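Local coordinates for Serine/threonine protein phosphatase Stp1 (Streptococcus agalactiae, PDB 2PK0) that removes phosphate from phosphoserine and phosphothreonine residues of proteins, as a bacterial PP2C-family phosphatase that carries magnesium ions in its active site, at residues T12-D23 and N230-T239; F28-I38 and L60-S70. All coordinates share one frame; numbering follows the deposited sequence.

Contact 1 (T12-D23 and N230-T239). With MG (magnesium ion), chain F.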
loop_
_atom_site.group_PDB
_atom_site.type_symbol
_atom_site.label_atom_id
_atom_site.label_comp_id
_atom_site.label_asym_id
_atom_site.label_seq_id
_atom_site.Cartn_x
_atom_site.Cartn_y
_atom_site.Cartn_z
ATOM N N THR A 12 11.735 -2.545 2.587
ATOM C CA THR A 12 10.997 -3.262 3.615
ATOM C C THR A 12 11.882 -3.550 4.821
ATOM O O THR A 12 13.092 -3.719 4.680
ATOM C CB THR A 12 10.335 -4.575 3.101
ATOM O OG1 THR A 12 9.520 -5.110 4.147
ATOM C CG2 THR A 12 11.376 -5.622 2.708
ATOM N N ASP A 13 11.267 -3.577 6.002
ATOM C CA ASP A 13 11.952 -3.891 7.252
ATOM C C ASP A 13 11.067 -4.745 8.140
ATOM O O ASP A 13 9.848 -4.552 8.203
ATOM C CB ASP A 13 12.357 -2.627 8.012
ATOM C CG ASP A 13 13.359 -2.916 9.116
ATOM O OD1 ASP A 13 14.574 -2.828 8.855
ATOM O OD2 ASP A 13 12.950 -3.260 10.240
ATOM N N ILE A 14 11.700 -5.667 8.851
ATOM C CA ILE A 14 10.989 -6.626 9.664
ATOM C C ILE A 14 10.353 -5.949 10.873
ATOM O O ILE A 14 9.245 -6.310 11.252
ATOM C CB ILE A 14 11.917 -7.847 10.034
ATOM C CG1 ILE A 14 11.126 -9.040 10.561
ATOM C CG2 ILE A 14 13.045 -7.472 11.009
ATOM C CD1 ILE A 14 11.961 -10.299 10.576
ATOM N N GLY A 15 11.022 -4.929 11.421
ATOM C CA GLY A 15 10.620 -4.289 12.677
ATOM C C GLY A 15 11.384 -4.831 13.880
ATOM O O GLY A 15 11.902 -5.943 13.841
ATOM N N GLN A 16 11.445 -4.040 14.952
ATOM C CA GLN A 16 12.118 -4.408 16.204
ATOM C C GLN A 16 11.521 -5.636 16.853
ATOM O O GLN A 16 12.245 -6.541 17.265
ATOM C CB GLN A 16 12.036 -3.266 17.217
ATOM C CG GLN A 16 13.014 -2.157 16.976
ATOM C CD GLN A 16 14.405 -2.555 17.367
ATOM O OE1 GLN A 16 15.355 -2.416 16.591
ATOM N NE2 GLN A 16 14.540 -3.074 18.578
ATOM N N ARG A 17 10.200 -5.681 16.920
ATOM C CA ARG A 17 9.523 -6.671 17.747
ATOM C C ARG A 17 9.032 -7.937 17.067
ATOM O O ARG A 17 8.352 -8.738 17.698
ATOM C CB ARG A 17 8.369 -6.005 18.494
ATOM C CG ARG A 17 8.879 -4.987 19.485
ATOM C CD ARG A 17 9.355 -5.687 20.721
ATOM N NE ARG A 17 8.204 -6.050 21.529
ATOM C CZ ARG A 17 7.798 -5.345 22.572
ATOM N NH1 ARG A 17 8.466 -4.260 22.931
ATOM N NH2 ARG A 17 6.729 -5.727 23.249
ATOM N N ARG A 18 9.349 -8.135 15.798
ATOM C CA ARG A 18 8.835 -9.309 15.103
ATOM C C ARG A 18 9.912 -10.125 14.396
ATOM O O ARG A 18 10.957 -9.604 14.010
ATOM C CB ARG A 18 7.693 -8.937 14.154
ATOM C CG ARG A 18 6.424 -8.521 14.869
ATOM C CD ARG A 18 5.206 -9.082 14.200
ATOM N NE ARG A 18 4.016 -8.309 14.542
ATOM C CZ ARG A 18 2.954 -8.184 13.752
ATOM N NH1 ARG A 18 2.938 -8.776 12.561
ATOM N NH2 ARG A 18 1.915 -7.454 14.145
ATOM N N SER A 19 9.652 -11.414 14.240
ATOM C CA SER A 19 10.660 -12.331 13.729
ATOM C C SER A 19 10.277 -12.839 12.359
ATOM O O SER A 19 10.886 -13.769 11.841
ATOM C CB SER A 19 10.791 -13.524 14.662
ATOM O OG SER A 19 9.589 -14.283 14.644
ATOM N N ASN A 20 9.254 -12.232 11.776
ATOM C CA ASN A 20 8.783 -12.655 10.481
ATOM C C ASN A 20 8.191 -11.457 9.754
ATOM O O ASN A 20 7.336 -10.753 10.295
ATOM C CB ASN A 20 7.751 -13.771 10.658
ATOM C CG ASN A 20 7.383 -14.427 9.367
ATOM O OD1 ASN A 20 6.281 -14.926 9.208
ATOM N ND2 ASN A 20 8.294 -14.415 8.428
ATOM N N ASN A 21 8.669 -11.223 8.539
ATOM C CA ASN A 21 8.183 -10.136 7.704
ATOM C C ASN A 21 7.138 -10.656 6.726
ATOM O O ASN A 21 7.496 -11.259 5.723
ATOM C CB ASN A 21 9.345 -9.528 6.915
ATOM C CG ASN A 21 8.978 -8.214 6.227
ATOM O OD1 ASN A 21 7.827 -7.784 6.238
ATOM N ND2 ASN A 21 9.973 -7.568 5.634
ATOM N N GLN A 22 5.858 -10.395 6.986
ATOM C CA GLN A 22 4.810 -10.849 6.069
ATOM C C GLN A 22 4.354 -9.736 5.105
ATOM O O GLN A 22 3.319 -9.859 4.443
ATOM C CB GLN A 22 3.611 -11.420 6.837
ATOM C CG GLN A 22 3.957 -12.458 7.901
ATOM C CD GLN A 22 2.717 -13.053 8.549
ATOM O OE1 GLN A 22 1.894 -12.338 9.148
ATOM N NE2 GLN A 22 2.573 -14.374 8.429
ATOM N N ASP A 23 5.113 -8.643 5.045
ATOM C CA ASP A 23 4.868 -7.628 4.033
ATOM C C ASP A 23 5.623 -8.039 2.774
ATOM O O ASP A 23 6.683 -8.671 2.885
ATOM C CB ASP A 23 5.394 -6.263 4.472
ATOM C CG ASP A 23 4.509 -5.561 5.507
ATOM O OD1 ASP A 23 3.390 -6.025 5.813
ATOM O OD2 ASP A 23 4.961 -4.510 6.018
ATOM N N ASN A 230 11.226 2.177 13.789
ATOM C CA ASN A 230 11.802 1.247 14.752
ATOM C C ASN A 230 12.051 1.914 16.106
ATOM O O ASN A 230 11.753 1.308 17.149
ATOM C CB ASN A 230 13.085 0.615 14.193
ATOM C CG ASN A 230 12.798 -0.474 13.173
ATOM O OD1 ASN A 230 11.852 -1.236 13.340
ATOM N ND2 ASN A 230 13.606 -0.554 12.117
ATOM N N HIS A 231 12.565 3.153 16.085
ATOM C CA HIS A 231 12.823 3.905 17.306
ATOM C C HIS A 231 11.543 4.155 18.063
ATOM O O HIS A 231 11.524 4.068 19.274
ATOM C CB HIS A 231 13.505 5.249 17.036
ATOM C CG HIS A 231 14.994 5.157 16.885
ATOM N ND1 HIS A 231 15.802 4.537 17.816
ATOM C CD2 HIS A 231 15.824 5.622 15.921
ATOM C CE1 HIS A 231 17.063 4.609 17.424
ATOM N NE2 HIS A 231 17.103 5.260 16.275
ATOM N N ARG A 232 10.461 4.432 17.351
ATOM C CA ARG A 232 9.149 4.571 17.978
ATOM C C ARG A 232 8.566 3.267 18.500
ATOM O O ARG A 232 7.581 3.290 19.228
ATOM C CB ARG A 232 8.150 5.188 17.006
ATOM C CG ARG A 232 8.507 6.587 16.554
ATOM C CD ARG A 232 8.492 7.588 17.682
ATOM N NE ARG A 232 8.864 8.918 17.194
ATOM C CZ ARG A 232 8.007 9.780 16.650
ATOM N NH1 ARG A 232 8.433 10.968 16.233
ATOM N NH2 ARG A 232 6.720 9.453 16.523
ATOM N N GLY A 233 9.141 2.128 18.131
ATOM C CA GLY A 233 8.674 0.855 18.688
ATOM C C GLY A 233 8.870 -0.347 17.790
ATOM O O GLY A 233 9.192 -1.453 18.274
ATOM N N GLY A 234 8.675 -0.130 16.487
ATOM C CA GLY A 234 8.819 -1.181 15.481
ATOM C C GLY A 234 7.906 -2.391 15.661
ATOM O O GLY A 234 8.278 -3.508 15.294
ATOM N N LEU A 235 6.706 -2.178 16.202
ATOM C CA LEU A 235 5.833 -3.279 16.589
ATOM C C LEU A 235 5.281 -4.112 15.451
ATOM O O LEU A 235 4.649 -5.131 15.688
ATOM C CB LEU A 235 4.654 -2.777 17.410
ATOM C CG LEU A 235 4.944 -1.971 18.671
ATOM C CD1 LEU A 235 3.659 -1.696 19.379
ATOM C CD2 LEU A 235 5.890 -2.692 19.589
ATOM N N ASP A 236 5.509 -3.695 14.220
ATOM C CA ASP A 236 4.963 -4.403 13.081
ATOM C C ASP A 236 5.959 -4.253 11.951
ATOM O O ASP A 236 6.862 -3.430 12.044
ATOM C CB ASP A 236 3.594 -3.818 12.714
ATOM C CG ASP A 236 2.854 -4.631 11.656
ATOM O OD1 ASP A 236 3.312 -5.714 11.233
ATOM O OD2 ASP A 236 1.792 -4.169 11.204
ATOM N N ASN A 237 5.812 -5.075 10.911
ATOM C CA ASN A 237 6.587 -4.943 9.689
ATOM C C ASN A 237 6.340 -3.585 9.058
ATOM O O ASN A 237 5.204 -3.137 8.987
ATOM C CB ASN A 237 6.213 -6.035 8.689
ATOM C CG ASN A 237 6.299 -7.432 9.270
ATOM O OD1 ASN A 237 5.466 -8.288 8.957
ATOM N ND2 ASN A 237 7.314 -7.684 10.088
ATOM N N ILE A 238 7.411 -2.923 8.633
ATOM C CA ILE A 238 7.315 -1.604 7.998
ATOM C C ILE A 238 7.725 -1.749 6.555
ATOM O O ILE A 238 8.730 -2.394 6.274
ATOM C CB ILE A 238 8.291 -0.642 8.623
ATOM C CG1 ILE A 238 8.383 -0.893 10.129
ATOM C CG2 ILE A 238 7.896 0.753 8.309
ATOM C CD1 ILE A 238 9.715 -0.489 10.727
ATOM N N THR A 239 6.960 -1.166 5.636
ATOM C CA THR A 239 7.209 -1.350 4.206
ATOM C C THR A 239 6.758 -0.111 3.471
ATOM O O THR A 239 5.621 0.307 3.634
ATOM C CB THR A 239 6.465 -2.585 3.677
ATOM O OG1 THR A 239 7.082 -3.765 4.218
ATOM C CG2 THR A 239 6.544 -2.667 2.175
HETATM MG MG MG F . 0.954 -4.510 9.256
HETATM O O HOH W 1 2.745 -4.565 8.050
HETATM O O HOH W 2 2.813 -7.919 7.651
HETATM O O HOH W 3 1.209 -6.680 9.415
HETATM O O HOH W 4 -0.917 -5.120 10.144
#
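Asn237 plugs its amide into the loop 14-22 and is gripped through both ends. Its ND2 gives one hydrogen to Ile14 O at 2.6 Å, in the carbonyl plane and on a lone pair, and another to Asn20 O at 3.1 Å. Its OD1 takes Gln22 N at 2.9 Å, the donor standing well above the carbonyl plane. With three bonds, two of them nearly in the amide plane, the group can hardly rotate. CG lies anti to the carbonyl carbon (chi1 -53°), which swings the amide into this loop.

Next door, Asp236 OD2 binds magnesium at 2.1 Å, while Arg18 lays a guanidinium face over Asp236 OD1; that salt bridge rests on charge alone, with no N-H aimed at the oxygen. Asp41 and Asp197 complete the protein ligands of this PP2C metal site.

Further out, Thr12 OG1 donates to Thr239 OG1 at 2.8 Å and receives Asn21 ND2, while Asp13 OD2 closes an Asx turn onto Gly15 N. Asp13 and Ile238 form an antiparallel hydrogen-bonded pair, Asp13 N to Ile238 O 2.8 Å. The pairing joins edge strand 6-13 to strand 238-245, and helix 218-231 covers the Asp13 and Ile238 side through Ile226.

Contact 2 (F28-I38 and L60-S70); sequences FENKAGVPLII and LGSDWAETDFS
Trp64, in the last turns of helix 48-64, lies sandwiched against the beta hairpin made by strands 23-29 and 35-43, in the alpha-beta layering of the PP2C fold. Leu36 CB packs over one face of the indole, 3.6 Å from the centroid of the five-membered ring, and Asn30 CB covers the opposite face; both are CH-pi contacts. At the ring edge NE1 points in plane at Val34 O, a hydrogen bond of 3.0 Å. That carbonyl also accepts Asn30 N across the hairpin, so one oxygen serves both the hairpin and the helix. The indole reaches this slot because CG is anti to the backbone N (chi1 177°).

One turn earlier, Gly61 CA sits squarely over the middle of the Phe28 ring, 3.4 Å from its centroid and 6° off the ring normal. The absence of a side chain on Gly61 lets the ring lie flat on the helix backbone. Beyond it, Ile38 CD1 meets Leu60 CB, their side chains crossing at about a right angle. The short segments 35-38 and 60-64 run almost antiparallel, and helix 72-96 backs Trp64 and Phe69 through Ile75, with Trp78 edge-to-face on Trp64.

At the hairpin turn, a type I turn from Asn30 to Gly33, Lys31 N bonds to Thr67 O. The Asn30 amide links this turn to the chain leaving the helix: OD1 takes Val34 N, while ND2 donates in its own amide plane to both Thr67 OG1 at 3.0 Å and Phe69 O at 2.9 Å, the latter on a carbonyl lone pair.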
loop_
_atom_site.group_PDB
_atom_site.type_symbol
_atom_site.label_atom_id
_atom_site.label_comp_id
_atom_site.label_asym_id
_atom_site.label_seq_id
_atom_site.Cartn_x
_atom_site.Cartn_y
_atom_site.Cartn_z
ATOM N N PHE A 28 7.212 -3.058 -11.210
ATOM C CA PHE A 28 7.143 -3.785 -12.467
ATOM C C PHE A 28 6.974 -2.736 -13.536
ATOM O O PHE A 28 6.698 -1.597 -13.231
ATOM C CB PHE A 28 5.940 -4.775 -12.492
ATOM C CG PHE A 28 5.927 -5.732 -11.335
ATOM C CD1 PHE A 28 5.194 -5.444 -10.169
ATOM C CD2 PHE A 28 6.702 -6.887 -11.371
ATOM C CE1 PHE A 28 5.235 -6.297 -9.082
ATOM C CE2 PHE A 28 6.736 -7.753 -10.301
ATOM C CZ PHE A 28 6.001 -7.464 -9.151
ATOM N N GLU A 29 7.127 -3.125 -14.795
ATOM C CA GLU A 29 6.907 -2.218 -15.912
ATOM C C GLU A 29 6.302 -2.990 -17.091
ATOM O O GLU A 29 6.820 -4.034 -17.483
ATOM C CB GLU A 29 8.226 -1.558 -16.309
ATOM C CG GLU A 29 8.104 -0.601 -17.460
ATOM C CD GLU A 29 9.324 0.300 -17.618
ATOM O OE1 GLU A 29 9.691 0.996 -16.635
ATOM O OE2 GLU A 29 9.899 0.319 -18.731
ATOM N N ASN A 30 5.204 -2.487 -17.655
ATOM C CA ASN A 30 4.548 -3.174 -18.767
ATOM C C ASN A 30 5.214 -2.878 -20.108
ATOM O O ASN A 30 6.179 -2.107 -20.132
ATOM C CB ASN A 30 3.031 -2.930 -18.757
ATOM C CG ASN A 30 2.611 -1.658 -19.447
ATOM O OD1 ASN A 30 3.391 -0.719 -19.592
ATOM N ND2 ASN A 30 1.351 -1.617 -19.875
ATOM N N LYS A 31 4.715 -3.459 -21.209
ATOM C CA LYS A 31 5.357 -3.291 -22.532
ATOM C C LYS A 31 5.277 -1.873 -23.092
ATOM O O LYS A 31 5.988 -1.531 -24.033
ATOM C CB LYS A 31 4.777 -4.253 -23.579
ATOM C CG LYS A 31 5.078 -5.704 -23.357
ATOM C CD LYS A 31 4.358 -6.577 -24.362
ATOM C CE LYS A 31 4.693 -8.042 -24.108
ATOM N NZ LYS A 31 4.226 -8.915 -25.202
ATOM N N ALA A 32 4.397 -1.053 -22.536
ATOM C CA ALA A 32 4.321 0.325 -22.974
ATOM C C ALA A 32 5.112 1.275 -22.047
ATOM O O ALA A 32 5.043 2.480 -22.187
ATOM C CB ALA A 32 2.880 0.750 -23.109
ATOM N N GLY A 33 5.872 0.724 -21.111
ATOM C CA GLY A 33 6.712 1.531 -20.252
ATOM C C GLY A 33 6.035 1.995 -18.973
ATOM O O GLY A 33 6.620 2.755 -18.205
ATOM N N VAL A 34 4.813 1.542 -18.723
ATOM C CA VAL A 34 4.072 2.043 -17.570
ATOM C C VAL A 34 4.476 1.315 -16.296
ATOM O O VAL A 34 4.238 0.111 -16.194
ATOM C CB VAL A 34 2.547 1.921 -17.781
ATOM C CG1 VAL A 34 1.794 2.639 -16.677
ATOM C CG2 VAL A 34 2.181 2.477 -19.137
ATOM N N PRO A 35 5.066 2.043 -15.317
ATOM C CA PRO A 35 5.483 1.416 -14.076
ATOM C C PRO A 35 4.298 1.082 -13.187
ATOM O O PRO A 35 3.306 1.807 -13.197
ATOM C CB PRO A 35 6.348 2.484 -13.383
ATOM C CG PRO A 35 6.213 3.719 -14.148
ATOM C CD PRO A 35 5.302 3.498 -15.318
ATOM N N LEU A 36 4.411 -0.007 -12.425
ATOM C CA LEU A 36 3.426 -0.359 -11.427
ATOM C C LEU A 36 4.144 -0.759 -10.147
ATOM O O LEU A 36 5.124 -1.491 -10.180
ATOM C CB LEU A 36 2.564 -1.514 -11.933
ATOM C CG LEU A 36 1.467 -2.059 -11.018
ATOM C CD1 LEU A 36 0.196 -1.217 -11.077
ATOM C CD2 LEU A 36 1.165 -3.475 -11.398
ATOM N N ILE A 37 3.645 -0.274 -9.019
ATOM C CA ILE A 37 4.214 -0.554 -7.715
ATOM C C ILE A 37 3.137 -1.260 -6.944
ATOM O O ILE A 37 2.005 -0.784 -6.887
ATOM C CB ILE A 37 4.526 0.738 -6.983
ATOM C CG1 ILE A 37 5.663 1.482 -7.677
ATOM C CG2 ILE A 37 4.870 0.467 -5.537
ATOM C CD1 ILE A 37 5.729 2.914 -7.306
ATOM N N ILE A 38 3.471 -2.426 -6.393
ATOM C CA ILE A 38 2.542 -3.195 -5.605
ATOM C C ILE A 38 3.087 -3.454 -4.209
ATOM O O ILE A 38 4.130 -4.066 -4.054
ATOM C CB ILE A 38 2.215 -4.537 -6.268
ATOM C CG1 ILE A 38 2.030 -4.368 -7.767
ATOM C CG2 ILE A 38 0.936 -5.118 -5.682
ATOM C CD1 ILE A 38 1.568 -5.640 -8.433
ATOM N N LEU A 60 0.326 -10.669 -9.939
ATOM C CA LEU A 60 -0.185 -9.462 -10.563
ATOM C C LEU A 60 0.868 -8.799 -11.421
ATOM O O LEU A 60 0.584 -8.406 -12.548
ATOM C CB LEU A 60 -0.655 -8.461 -9.511
ATOM C CG LEU A 60 -2.159 -8.317 -9.275
ATOM C CD1 LEU A 60 -2.775 -9.595 -8.757
ATOM C CD2 LEU A 60 -2.352 -7.212 -8.283
ATOM N N GLY A 61 2.084 -8.705 -10.883
ATOM C CA GLY A 61 3.159 -7.983 -11.530
ATOM C C GLY A 61 3.721 -8.700 -12.728
ATOM O O GLY A 61 4.125 -8.081 -13.725
ATOM N N SER A 62 3.723 -10.021 -12.631
ATOM C CA SER A 62 4.099 -10.856 -13.744
ATOM C C SER A 62 3.047 -10.817 -14.833
ATOM O O SER A 62 3.381 -10.968 -15.994
ATOM C CB SER A 62 4.350 -12.279 -13.274
ATOM O OG SER A 62 3.763 -13.209 -14.141
ATOM N N ASP A 63 1.785 -10.595 -14.479
ATOM C CA ASP A 63 0.759 -10.502 -15.498
ATOM C C ASP A 63 0.836 -9.116 -16.102
ATOM O O ASP A 63 0.722 -8.965 -17.316
ATOM C CB ASP A 63 -0.638 -10.812 -14.941
ATOM C CG ASP A 63 -1.734 -10.740 -16.017
ATOM O OD1 ASP A 63 -1.531 -11.281 -17.128
ATOM O OD2 ASP A 63 -2.803 -10.139 -15.762
ATOM N N TRP A 64 1.094 -8.124 -15.248
ATOM C CA TRP A 64 1.273 -6.716 -15.645
ATOM C C TRP A 64 2.385 -6.531 -16.662
ATOM O O TRP A 64 2.277 -5.715 -17.563
ATOM C CB TRP A 64 1.579 -5.821 -14.428
ATOM C CG TRP A 64 1.856 -4.355 -14.781
ATOM C CD1 TRP A 64 3.073 -3.769 -14.967
ATOM C CD2 TRP A 64 0.885 -3.322 -14.990
ATOM N NE1 TRP A 64 2.928 -2.446 -15.275
ATOM C CE2 TRP A 64 1.596 -2.140 -15.295
ATOM C CE3 TRP A 64 -0.520 -3.278 -14.939
ATOM C CZ2 TRP A 64 0.956 -0.926 -15.546
ATOM C CZ3 TRP A 64 -1.153 -2.080 -15.183
ATOM C CH2 TRP A 64 -0.411 -0.913 -15.487
ATOM N N ALA A 65 3.456 -7.293 -16.513
ATOM C CA ALA A 65 4.618 -7.149 -17.372
ATOM C C ALA A 65 4.297 -7.532 -18.803
ATOM O O ALA A 65 4.964 -7.083 -19.732
ATOM C CB ALA A 65 5.759 -8.007 -16.842
ATOM N N GLU A 66 3.264 -8.353 -18.980
ATOM C CA GLU A 66 2.904 -8.827 -20.299
ATOM C C GLU A 66 1.900 -7.913 -20.986
ATOM O O GLU A 66 1.664 -8.038 -22.183
ATOM C CB GLU A 66 2.400 -10.269 -20.236
ATOM C CG GLU A 66 3.456 -11.282 -19.751
ATOM C CD GLU A 66 4.625 -11.475 -20.730
ATOM O OE1 GLU A 66 4.429 -11.309 -21.955
ATOM O OE2 GLU A 66 5.744 -11.803 -20.273
ATOM N N THR A 67 1.336 -6.970 -20.241
ATOM C CA THR A 67 0.323 -6.103 -20.807
ATOM C C THR A 67 0.870 -4.990 -21.661
ATOM O O THR A 67 2.066 -4.716 -21.666
ATOM C CB THR A 67 -0.552 -5.452 -19.748
ATOM O OG1 THR A 67 0.122 -4.318 -19.195
ATOM C CG2 THR A 67 -0.942 -6.439 -18.665
ATOM N N ASP A 68 -0.061 -4.307 -22.311
ATOM C CA ASP A 68 0.183 -3.444 -23.458
ATOM C C ASP A 68 -0.262 -2.004 -23.237
ATOM O O ASP A 68 0.139 -1.110 -23.971
ATOM C CB ASP A 68 -0.685 -3.962 -24.594
ATOM C CG ASP A 68 -0.099 -3.719 -25.904
ATOM O OD1 ASP A 68 1.103 -3.396 -25.932
ATOM O OD2 ASP A 68 -0.836 -3.861 -26.895
ATOM N N PHE A 69 -1.123 -1.792 -22.249
ATOM C CA PHE A 69 -1.859 -0.544 -22.168
ATOM C C PHE A 69 -1.149 0.690 -21.651
ATOM O O PHE A 69 -0.147 0.615 -20.946
ATOM C CB PHE A 69 -3.217 -0.691 -21.473
ATOM C CG PHE A 69 -3.381 -1.918 -20.613
ATOM C CD1 PHE A 69 -2.844 -1.975 -19.342
ATOM C CD2 PHE A 69 -4.171 -2.976 -21.050
ATOM C CE1 PHE A 69 -3.048 -3.079 -18.558
ATOM C CE2 PHE A 69 -4.373 -4.064 -20.271
ATOM C CZ PHE A 69 -3.819 -4.115 -19.019
ATOM N N SER A 70 -1.695 1.839 -22.026
ATOM C CA SER A 70 -1.081 3.112 -21.708
ATOM C C SER A 70 -2.112 4.124 -21.254
ATOM O O SER A 70 -1.769 5.270 -20.990
ATOM C CB SER A 70 -0.346 3.651 -22.927
ATOM O OG SER A 70 -1.219 3.699 -24.031
#

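Strands 6-13 and 23-29 follow each other in the chain, with the loop of contact 1 between them, and the hairpin of contact 2 begins with the second. Along the sequence contact 2 is nested inside the long excursion that contact 1 closes. The two centres lie 29 Å apart and the nearest atoms about 7 Å, so they do not touch. Contact 1 is at the metal centre: Asp236 binds one magnesium, and the side chain of Asp23 lies about 4 Å from another. Contact 2 holds no metal ligand, but its strand 35-43 runs on to Asp41 and Gly42, which belong to the magnesium sites, and Ile37 packs on strand 238-245.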